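Long-range contacts in tapirin (Caldicellulosiruptor kristjanssonii, PDB 6N2B), which binds cellulose and probably helps this extremely thermophilic bacterium adhere to its plant substrate: residues 199-204 / 410-415; 210-215 / 512-517; 231-236 / 251-256. All coordinates share one frame; numbering follows the deposited sequence.

Interaction 1: residues 199-204 / 410-415; sequences SSWNDL and DDIKNF
Ile412 lays its CG1 branch over one face of the Trp201 six-membered ring, a CH-pi contact in which CG1 lies 10° off the ring normal and 3.5 Å from Trp201 CZ2. The edge of the same ring meets the face of Phe415 in a T-shaped (edge-to-face) pair, planes 85° and centroids 5.6 Å apart. Asn202 adds a second CH-pi contact, its CB sitting above a face of the Phe415 ring, 3.8 Å from CZ of Phe415. At the outer side, Asp411 CB touches Trp201 CZ2 at 3.9 Å. No hydrogen bond joins the segments. Trp201 and Asn202 occupy the middle of a type I beta turn from Ser200 to Asp203, and Trp201 CG stands between its backbone N and carbonyl carbon (chi1 61°), which carries the indole across to the helix. Ser200 OG bonds Asn202 OD1 at 3.3 Å, from above the carbonyl plane, which probably helps to hold the amide. Further out, Trp201 and Ile412 both rest on Ile249 of strand 240-250. The result is an aromatic-aliphatic seam on the flank of a parallel beta-helix, joining the loop before its first strand to the short helix 408-413.

Interaction 2: residues 210-215 / 512-517; sequences YSRGSF and ITLGST
Tyr210 and Ser211 pair in parallel with Ile512 and Thr513, and this is the tightly held half of the contact. Thr513 N donates to Tyr210 O at 2.8 Å, and Arg212 N returns a nearly straight bond to Thr513 O, also 2.8 Å. On the sheet face carrying Ser211 and Thr513, the hydroxyls meet: Ser211 OG gives a hydrogen bond of 2.8 Å to Thr513 OG1. OG1 reaches this spot because it lies between its backbone N and carbonyl carbon (chi1 76°), with CG2 turned beside the N. On the opposite face Tyr210 CB packs 4.2 Å from Ile512 CG1, while the Tyr210 ring stacks on Tyr229 and Ile512 leans on Ile542 of helix 536-546. The pairing is a parallel strand junction of a beta-helix, here joining strand 207-211 to strand 510-513 from far along the chain. Beyond it both chains turn aside, and one water fills the angle between them: it donates to Ser214 O and Gly515 O and accepts from Thr513 OG1 at 2.8 Å, with a weak bond from Gly213 N. Replacing Thr513 with a valine would remove OG1, and would probably leave the Ser211 hydroxyl without this acceptor and the water with one partner fewer. Gly213 comes close to the opposite backbone, its CA 3.2 Å from Ser516 O, and Ser214 N donates to that same Ser516 O. The outer side is looser. Ser516 and Thr517 are exposed; the Ser516 side chain stays clear of segment 210-215, while Thr517 OG1 lies 3.3 Å from Ser214 OG. Arg212 only skirts the Leu514 carbonyl with its bent chain before its NH1 forms a salt bridge to Asp418.

Interaction 3: residues 231-236 / 251-256; sequences GERIQT and KGPEVI
Arg233 and Glu254 both hold CG anti to the carbonyl carbon, beside the backbone N, and their side chains run alongside each other in the same direction. Arg233 then bends at chi3 (51°), which brings NE round to the carboxylate, whereas Glu254 stays extended beyond CG. The salt bridge that results joins Arg233 NE to Glu254 OE1 at 2.8 Å. OE1 lies near the guanidinium edge, while NE reaches it from above the carboxylate plane, and the two planes are turned 46° apart, so the grip is a single oblique bond and not a flat, two-pronged one. Pro253 CG, at 4.2 Å from Arg233 CG, flanks the aliphatic part of the arginine. Next to the pair along the chain, strands 234-236 and 254-256 run almost parallel, their axes 8° apart. Ile256 N bonds Ile234 O at 2.8 Å; with the bonds from Ile234 N to Glu254 O and from Thr236 N to Ile256 O, this gives the alternating pattern of parallel strands in neighbouring turns of a beta-helix. Ile234 and Val255 share the buried face: Val255 CG1 lies 4.1 Å from Ile234 CB, and beyond them are Leu248, Cys250 and Leu276. Ahead of the bridged residues, Gly252 CA approaches Glu232 O at 3.3 Å in a CA-H...O contact. The chemistry thus differs by face: that of Ile234 and Val255 is aliphatic, while the other is mixed, with Ile256 beside Gln235 and, at its start, the Arg233-Glu254 pair, whose charges probably offset each other, Glu254 OE2 being also in a long, weak ion pair with Lys275.

In the fold
Interactions 2 and 3 are neighbours, centres about 11 Å apart: Ser211 O lies 2.9 Å from Gly231 N and Phe215 N 2.9 Å from Arg233 O, both probable hydrogen bonds, so segment 231-236 sits between 210-215 and 251-256. Interaction 1 lies about 17 Å, centre to centre, from each. It meets interaction 2 where Leu204 CD1 packs 3.5 Å from Tyr210 CG, and interaction 3 through Lys251 NZ, 2.7 Å from both Ile412 O and Phe415 O. Interaction 3 is nested within the chain loops closed by the other two. The side chain of Leu514 is about 12 Å from that of the calcium ligand Leu436; interactions 1 and 3 lie away from that site.

Interaction 1: residues 199-204 / 410-415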
loop_
_atom_site.group_PDB
_atom_site.type_symbol
_atom_site.label_atom_id
_atom_site.label_comp_id
_atom_site.label_asym_id
_atom_site.label_seq_id
_atom_site.Cartn_x
_atom_site.Cartn_y
_atom_site.Cartn_z
ATOM N N SER A 199 2.646 16.172 6.495
ATOM C CA SER A 199 3.126 14.783 6.447
ATOM C C SER A 199 4.051 14.547 5.242
ATOM O O SER A 199 3.856 15.116 4.158
ATOM C CB SER A 199 1.955 13.781 6.406
ATOM O OG SER A 199 1.700 13.294 5.090
ATOM N N SER A 200 5.044 13.680 5.434
ATOM C CA SER A 200 6.146 13.520 4.500
ATOM C C SER A 200 6.287 12.043 4.153
ATOM O O SER A 200 6.175 11.191 5.037
ATOM C CB SER A 200 7.434 14.072 5.136
ATOM O OG SER A 200 8.373 14.463 4.157
ATOM N N TRP A 201 6.531 11.728 2.873
ATOM C CA TRP A 201 6.715 10.323 2.499
ATOM C C TRP A 201 8.067 9.755 2.925
ATOM O O TRP A 201 8.226 8.530 2.921
ATOM C CB TRP A 201 6.522 10.096 0.984
ATOM C CG TRP A 201 7.463 10.832 0.085
ATOM C CD1 TRP A 201 7.181 11.948 -0.648
ATOM C CD2 TRP A 201 8.839 10.511 -0.186
ATOM N NE1 TRP A 201 8.296 12.348 -1.350
ATOM C CE2 TRP A 201 9.327 11.484 -1.079
ATOM C CE3 TRP A 201 9.710 9.504 0.253
ATOM C CZ2 TRP A 201 10.643 11.479 -1.543
ATOM C CZ3 TRP A 201 11.013 9.505 -0.205
ATOM C CH2 TRP A 201 11.467 10.483 -1.099
ATOM N N ASN A 202 9.043 10.578 3.297
ATOM C CA ASN A 202 10.314 10.019 3.731
ATOM C C ASN A 202 10.457 9.961 5.254
ATOM O O ASN A 202 11.538 9.634 5.752
ATOM C CB ASN A 202 11.487 10.768 3.080
ATOM C CG ASN A 202 11.661 12.192 3.582
ATOM O OD1 ASN A 202 11.059 12.614 4.567
ATOM N ND2 ASN A 202 12.524 12.936 2.901
ATOM N N ASP A 203 9.379 10.207 5.994
ATOM C CA ASP A 203 9.377 10.199 7.453
ATOM C C ASP A 203 8.879 8.856 7.964
ATOM O O ASP A 203 7.734 8.482 7.702
ATOM C CB ASP A 203 8.480 11.317 7.977
ATOM C CG ASP A 203 8.526 11.454 9.474
ATOM O OD1 ASP A 203 9.491 10.962 10.101
ATOM O OD2 ASP A 203 7.581 12.071 10.020
ATOM N N LEU A 204 9.718 8.159 8.733
ATOM C CA LEU A 204 9.340 6.844 9.240
ATOM C C LEU A 204 8.068 6.906 10.079
ATOM O O LEU A 204 7.250 5.981 10.046
ATOM C CB LEU A 204 10.489 6.244 10.055
ATOM C CG LEU A 204 10.235 5.026 10.953
ATOM C CD1 LEU A 204 10.267 3.717 10.173
ATOM C CD2 LEU A 204 11.277 4.998 12.034
ATOM N N ASP A 410 11.969 10.458 -9.272
ATOM C CA ASP A 410 13.392 10.274 -9.026
ATOM C C ASP A 410 13.704 10.418 -7.545
ATOM O O ASP A 410 14.471 9.622 -6.993
ATOM C CB ASP A 410 14.213 11.248 -9.870
ATOM C CG ASP A 410 14.353 10.790 -11.322
ATOM O OD1 ASP A 410 14.187 9.578 -11.593
ATOM O OD2 ASP A 410 14.623 11.647 -12.193
ATOM N N ASP A 411 13.072 11.391 -6.882
ATOM C CA ASP A 411 13.236 11.582 -5.443
ATOM C C ASP A 411 13.098 10.274 -4.674
ATOM O O ASP A 411 13.906 9.965 -3.789
ATOM C CB ASP A 411 12.200 12.580 -4.928
ATOM C CG ASP A 411 12.483 13.991 -5.361
ATOM O OD1 ASP A 411 13.594 14.261 -5.880
ATOM O OD2 ASP A 411 11.579 14.830 -5.176
ATOM N N ILE A 412 12.063 9.501 -4.985
ATOM C CA ILE A 412 11.803 8.271 -4.247
ATOM C C ILE A 412 12.740 7.163 -4.701
ATOM O O ILE A 412 13.329 6.452 -3.876
ATOM C CB ILE A 412 10.323 7.873 -4.393
ATOM C CG1 ILE A 412 9.455 8.915 -3.665
ATOM C CG2 ILE A 412 10.104 6.451 -3.889
ATOM C CD1 ILE A 412 7.984 8.661 -3.728
ATOM N N LYS A 413 12.907 7.011 -6.018
ATOM C CA LYS A 413 13.895 6.073 -6.543
ATOM C C LYS A 413 15.271 6.307 -5.922
ATOM O O LYS A 413 16.036 5.357 -5.714
ATOM C CB LYS A 413 13.962 6.213 -8.064
ATOM C CG LYS A 413 14.341 4.949 -8.824
ATOM C CD LYS A 413 14.840 5.297 -10.218
ATOM C CE LYS A 413 13.696 5.394 -11.244
ATOM N NZ LYS A 413 13.337 4.075 -11.853
ATOM N N ASN A 414 15.591 7.556 -5.603
ATOM C CA ASN A 414 16.918 7.921 -5.142
ATOM C C ASN A 414 17.051 7.895 -3.632
ATOM O O ASN A 414 18.156 8.110 -3.125
ATOM C CB ASN A 414 17.297 9.317 -5.655
ATOM C CG ASN A 414 17.692 9.316 -7.130
ATOM O OD1 ASN A 414 18.141 8.299 -7.666
ATOM N ND2 ASN A 414 17.532 10.463 -7.789
ATOM N N PHE A 415 15.971 7.643 -2.902
ATOM C CA PHE A 415 16.019 7.654 -1.444
ATOM C C PHE A 415 16.350 6.257 -0.934
ATOM O O PHE A 415 15.641 5.289 -1.253
ATOM C CB PHE A 415 14.698 8.147 -0.863
ATOM C CG PHE A 415 14.781 8.515 0.579
ATOM C CD1 PHE A 415 15.207 9.772 0.964
ATOM C CD2 PHE A 415 14.441 7.599 1.558
ATOM C CE1 PHE A 415 15.282 10.112 2.301
ATOM C CE2 PHE A 415 14.518 7.934 2.896
ATOM C CZ PHE A 415 14.938 9.191 3.268
#

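Interaction 2: residues 210-215 / 512-517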
loop_
_atom_site.group_PDB
_atom_site.type_symbol
_atom_site.label_atom_id
_atom_site.label_comp_id
_atom_site.label_asym_id
_atom_site.label_seq_id
_atom_site.Cartn_x
_atom_site.Cartn_y
_atom_site.Cartn_z
ATOM N N TYR A 210 5.391 0.136 8.152
ATOM C CA TYR A 210 6.740 0.270 7.616
ATOM C C TYR A 210 7.371 -1.110 7.655
ATOM O O TYR A 210 7.605 -1.654 8.736
ATOM C CB TYR A 210 7.565 1.271 8.417
ATOM C CG TYR A 210 8.916 1.561 7.807
ATOM C CD1 TYR A 210 10.004 0.732 8.052
ATOM C CD2 TYR A 210 9.109 2.670 6.984
ATOM C CE1 TYR A 210 11.235 0.993 7.495
ATOM C CE2 TYR A 210 10.342 2.943 6.421
ATOM C CZ TYR A 210 11.401 2.102 6.681
ATOM O OH TYR A 210 12.643 2.368 6.133
ATOM N N SER A 211 7.641 -1.677 6.491
ATOM C CA SER A 211 8.228 -3.009 6.399
ATOM C C SER A 211 9.584 -2.902 5.714
ATOM O O SER A 211 9.663 -2.551 4.528
ATOM C CB SER A 211 7.308 -3.962 5.643
ATOM O OG SER A 211 6.201 -4.323 6.439
ATOM N N ARG A 212 10.650 -3.194 6.465
ATOM C CA ARG A 212 11.989 -3.193 5.886
ATOM C C ARG A 212 12.124 -4.293 4.844
ATOM O O ARG A 212 12.730 -4.090 3.784
ATOM C CB ARG A 212 13.032 -3.351 6.993
ATOM C CG ARG A 212 14.468 -3.360 6.500
ATOM C CD ARG A 212 15.443 -3.014 7.617
ATOM N NE ARG A 212 16.234 -4.182 7.994
ATOM C CZ ARG A 212 17.257 -4.667 7.291
ATOM N NH1 ARG A 212 17.653 -4.070 6.166
ATOM N NH2 ARG A 212 17.899 -5.745 7.731
ATOM N N GLY A 213 11.553 -5.456 5.122
ATOM C CA GLY A 213 11.489 -6.503 4.128
ATOM C C GLY A 213 10.140 -6.511 3.441
ATOM O O GLY A 213 9.631 -5.460 3.042
ATOM N N SER A 214 9.550 -7.692 3.309
ATOM C CA SER A 214 8.264 -7.847 2.660
ATOM C C SER A 214 7.128 -7.578 3.649
ATOM O O SER A 214 7.336 -7.443 4.861
ATOM C CB SER A 214 8.130 -9.249 2.087
ATOM O OG SER A 214 7.640 -10.131 3.090
ATOM N N PHE A 215 5.906 -7.511 3.110
ATOM C CA PHE A 215 4.701 -7.225 3.895
ATOM C C PHE A 215 3.571 -8.072 3.324
ATOM O O PHE A 215 3.021 -7.757 2.267
ATOM C CB PHE A 215 4.336 -5.751 3.873
ATOM C CG PHE A 215 2.997 -5.459 4.472
ATOM C CD1 PHE A 215 2.681 -5.902 5.743
ATOM C CD2 PHE A 215 2.053 -4.737 3.770
ATOM C CE1 PHE A 215 1.452 -5.628 6.295
ATOM C CE2 PHE A 215 0.822 -4.467 4.315
ATOM C CZ PHE A 215 0.515 -4.911 5.576
ATOM N N ILE A 512 5.891 -1.607 12.656
ATOM C CA ILE A 512 7.198 -1.554 12.017
ATOM C C ILE A 512 7.772 -2.960 12.015
ATOM O O ILE A 512 7.911 -3.591 13.067
ATOM C CB ILE A 512 8.152 -0.600 12.743
ATOM C CG1 ILE A 512 7.714 0.853 12.569
ATOM C CG2 ILE A 512 9.577 -0.868 12.280
ATOM C CD1 ILE A 512 8.003 1.721 13.782
ATOM N N THR A 513 8.110 -3.457 10.848
ATOM C CA THR A 513 8.604 -4.814 10.721
ATOM C C THR A 513 9.978 -4.755 10.082
ATOM O O THR A 513 10.202 -3.988 9.142
ATOM C CB THR A 513 7.644 -5.671 9.895
ATOM O OG1 THR A 513 7.789 -5.342 8.507
ATOM C CG2 THR A 513 6.194 -5.410 10.329
ATOM N N LEU A 514 10.903 -5.552 10.609
ATOM C CA LEU A 514 12.302 -5.420 10.257
ATOM C C LEU A 514 12.888 -6.662 9.622
ATOM O O LEU A 514 14.008 -6.596 9.107
ATOM C CB LEU A 514 13.123 -5.048 11.500
ATOM C CG LEU A 514 12.617 -3.767 12.165
ATOM C CD1 LEU A 514 12.975 -3.704 13.631
ATOM C CD2 LEU A 514 13.181 -2.577 11.447
ATOM N N GLY A 515 12.176 -7.775 9.630
ATOM C CA GLY A 515 12.684 -8.963 8.991
ATOM C C GLY A 515 12.587 -8.896 7.486
ATOM O O GLY A 515 11.788 -8.136 6.925
ATOM N N SER A 516 13.425 -9.719 6.841
ATOM C CA SER A 516 13.387 -9.860 5.386
ATOM C C SER A 516 11.983 -10.188 4.895
ATOM O O SER A 516 11.519 -9.645 3.884
ATOM C CB SER A 516 14.365 -10.946 4.941
ATOM O OG SER A 516 15.651 -10.711 5.492
ATOM N N THR A 517 11.297 -11.078 5.596
ATOM C CA THR A 517 9.934 -11.453 5.278
ATOM C C THR A 517 9.058 -11.180 6.496
ATOM O O THR A 517 9.525 -11.233 7.638
ATOM C CB THR A 517 9.886 -12.924 4.858
ATOM O OG1 THR A 517 8.751 -13.152 4.013
ATOM C CG2 THR A 517 9.839 -13.849 6.088
HETATM O O HOH W 1 9.396 -6.465 6.481
#

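Interaction 3: residues 231-236 / 251-256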
loop_
_atom_site.group_PDB
_atom_site.type_symbol
_atom_site.label_atom_id
_atom_site.label_comp_id
_atom_site.label_asym_id
_atom_site.label_seq_id
_atom_site.Cartn_x
_atom_site.Cartn_y
_atom_site.Cartn_z
ATOM N N GLY A 231 10.196 -2.646 1.700
ATOM C CA GLY A 231 11.456 -2.770 0.985
ATOM C C GLY A 231 11.508 -3.895 -0.029
ATOM O O GLY A 231 12.310 -3.826 -0.961
ATOM N N GLU A 232 10.677 -4.928 0.131
ATOM C CA GLU A 232 10.592 -6.031 -0.821
ATOM C C GLU A 232 9.173 -6.189 -1.361
ATOM O O GLU A 232 8.571 -5.210 -1.803
ATOM C CB GLU A 232 11.058 -7.335 -0.179
ATOM C CG GLU A 232 12.496 -7.301 0.339
ATOM C CD GLU A 232 13.529 -7.206 -0.769
ATOM O OE1 GLU A 232 13.324 -7.806 -1.853
ATOM O OE2 GLU A 232 14.555 -6.531 -0.541
ATOM N N ARG A 233 8.625 -7.405 -1.331
ATOM C CA ARG A 233 7.324 -7.684 -1.934
ATOM C C ARG A 233 6.162 -7.309 -1.012
ATOM O O ARG A 233 6.242 -7.462 0.214
ATOM C CB ARG A 233 7.214 -9.168 -2.275
ATOM C CG ARG A 233 8.045 -9.625 -3.458
ATOM C CD ARG A 233 7.943 -11.152 -3.670
ATOM N NE ARG A 233 6.563 -11.668 -3.718
ATOM C CZ ARG A 233 5.917 -12.220 -2.681
ATOM N NH1 ARG A 233 4.672 -12.668 -2.835
ATOM N NH2 ARG A 233 6.505 -12.327 -1.483
ATOM N N ILE A 234 5.073 -6.823 -1.613
ATOM C CA ILE A 234 3.768 -6.738 -0.956
ATOM C C ILE A 234 2.836 -7.706 -1.666
ATOM O O ILE A 234 2.715 -7.675 -2.898
ATOM C CB ILE A 234 3.179 -5.317 -0.980
ATOM C CG1 ILE A 234 4.019 -4.366 -0.124
ATOM C CG2 ILE A 234 1.727 -5.332 -0.513
ATOM C CD1 ILE A 234 3.611 -2.910 -0.240
ATOM N N GLN A 235 2.196 -8.576 -0.896
ATOM C CA GLN A 235 1.240 -9.527 -1.437
ATOM C C GLN A 235 0.079 -9.640 -0.464
ATOM O O GLN A 235 0.263 -10.057 0.687
ATOM C CB GLN A 235 1.890 -10.887 -1.677
ATOM C CG GLN A 235 0.894 -12.008 -1.911
ATOM C CD GLN A 235 1.577 -13.334 -2.233
ATOM O OE1 GLN A 235 1.582 -13.775 -3.387
ATOM N NE2 GLN A 235 2.155 -13.975 -1.214
ATOM N N THR A 236 -1.105 -9.274 -0.935
ATOM C CA THR A 236 -2.323 -9.271 -0.146
ATOM C C THR A 236 -3.230 -10.397 -0.618
ATOM O O THR A 236 -3.407 -10.592 -1.826
ATOM C CB THR A 236 -3.034 -7.923 -0.277
ATOM O OG1 THR A 236 -3.458 -7.727 -1.637
ATOM C CG2 THR A 236 -2.092 -6.794 0.128
ATOM N N LYS A 251 9.555 -0.611 -2.720
ATOM C CA LYS A 251 10.842 -0.562 -3.389
ATOM C C LYS A 251 11.358 -1.946 -3.774
ATOM O O LYS A 251 12.481 -2.059 -4.273
ATOM C CB LYS A 251 11.836 0.205 -2.528
ATOM C CG LYS A 251 11.468 1.689 -2.468
ATOM C CD LYS A 251 12.667 2.601 -2.263
ATOM C CE LYS A 251 13.445 2.894 -3.544
ATOM N NZ LYS A 251 14.390 4.046 -3.355
ATOM N N GLY A 252 10.536 -2.990 -3.605
ATOM C CA GLY A 252 10.845 -4.325 -4.073
ATOM C C GLY A 252 10.231 -4.674 -5.425
ATOM O O GLY A 252 9.671 -3.824 -6.130
ATOM N N PRO A 253 10.340 -5.951 -5.815
ATOM C CA PRO A 253 10.025 -6.333 -7.206
ATOM C C PRO A 253 8.544 -6.504 -7.567
ATOM O O PRO A 253 8.227 -6.459 -8.764
ATOM C CB PRO A 253 10.775 -7.668 -7.380
ATOM C CG PRO A 253 11.008 -8.179 -6.011
ATOM C CD PRO A 253 11.152 -6.973 -5.130
ATOM N N GLU A 254 7.635 -6.742 -6.622
ATOM C CA GLU A 254 6.227 -6.931 -6.960
ATOM C C GLU A 254 5.358 -6.278 -5.904
ATOM O O GLU A 254 5.765 -6.140 -4.748
ATOM C CB GLU A 254 5.777 -8.413 -7.055
ATOM C CG GLU A 254 6.813 -9.457 -7.497
ATOM C CD GLU A 254 6.283 -10.903 -7.409
ATOM O OE1 GLU A 254 6.684 -11.649 -6.478
ATOM O OE2 GLU A 254 5.454 -11.285 -8.267
ATOM N N VAL A 255 4.157 -5.879 -6.324
ATOM C CA VAL A 255 3.022 -5.661 -5.439
ATOM C C VAL A 255 1.892 -6.465 -6.035
ATOM O O VAL A 255 1.389 -6.125 -7.106
ATOM C CB VAL A 255 2.622 -4.189 -5.303
ATOM C CG1 VAL A 255 1.390 -4.074 -4.397
ATOM C CG2 VAL A 255 3.761 -3.373 -4.734
ATOM N N ILE A 256 1.504 -7.538 -5.369
ATOM C CA ILE A 256 0.508 -8.459 -5.895
ATOM C C ILE A 256 -0.719 -8.354 -5.014
ATOM O O ILE A 256 -0.684 -8.735 -3.839
ATOM C CB ILE A 256 1.027 -9.899 -5.938
ATOM C CG1 ILE A 256 2.438 -9.957 -6.564
ATOM C CG2 ILE A 256 0.014 -10.789 -6.636
ATOM C CD1 ILE A 256 2.515 -9.660 -8.065
#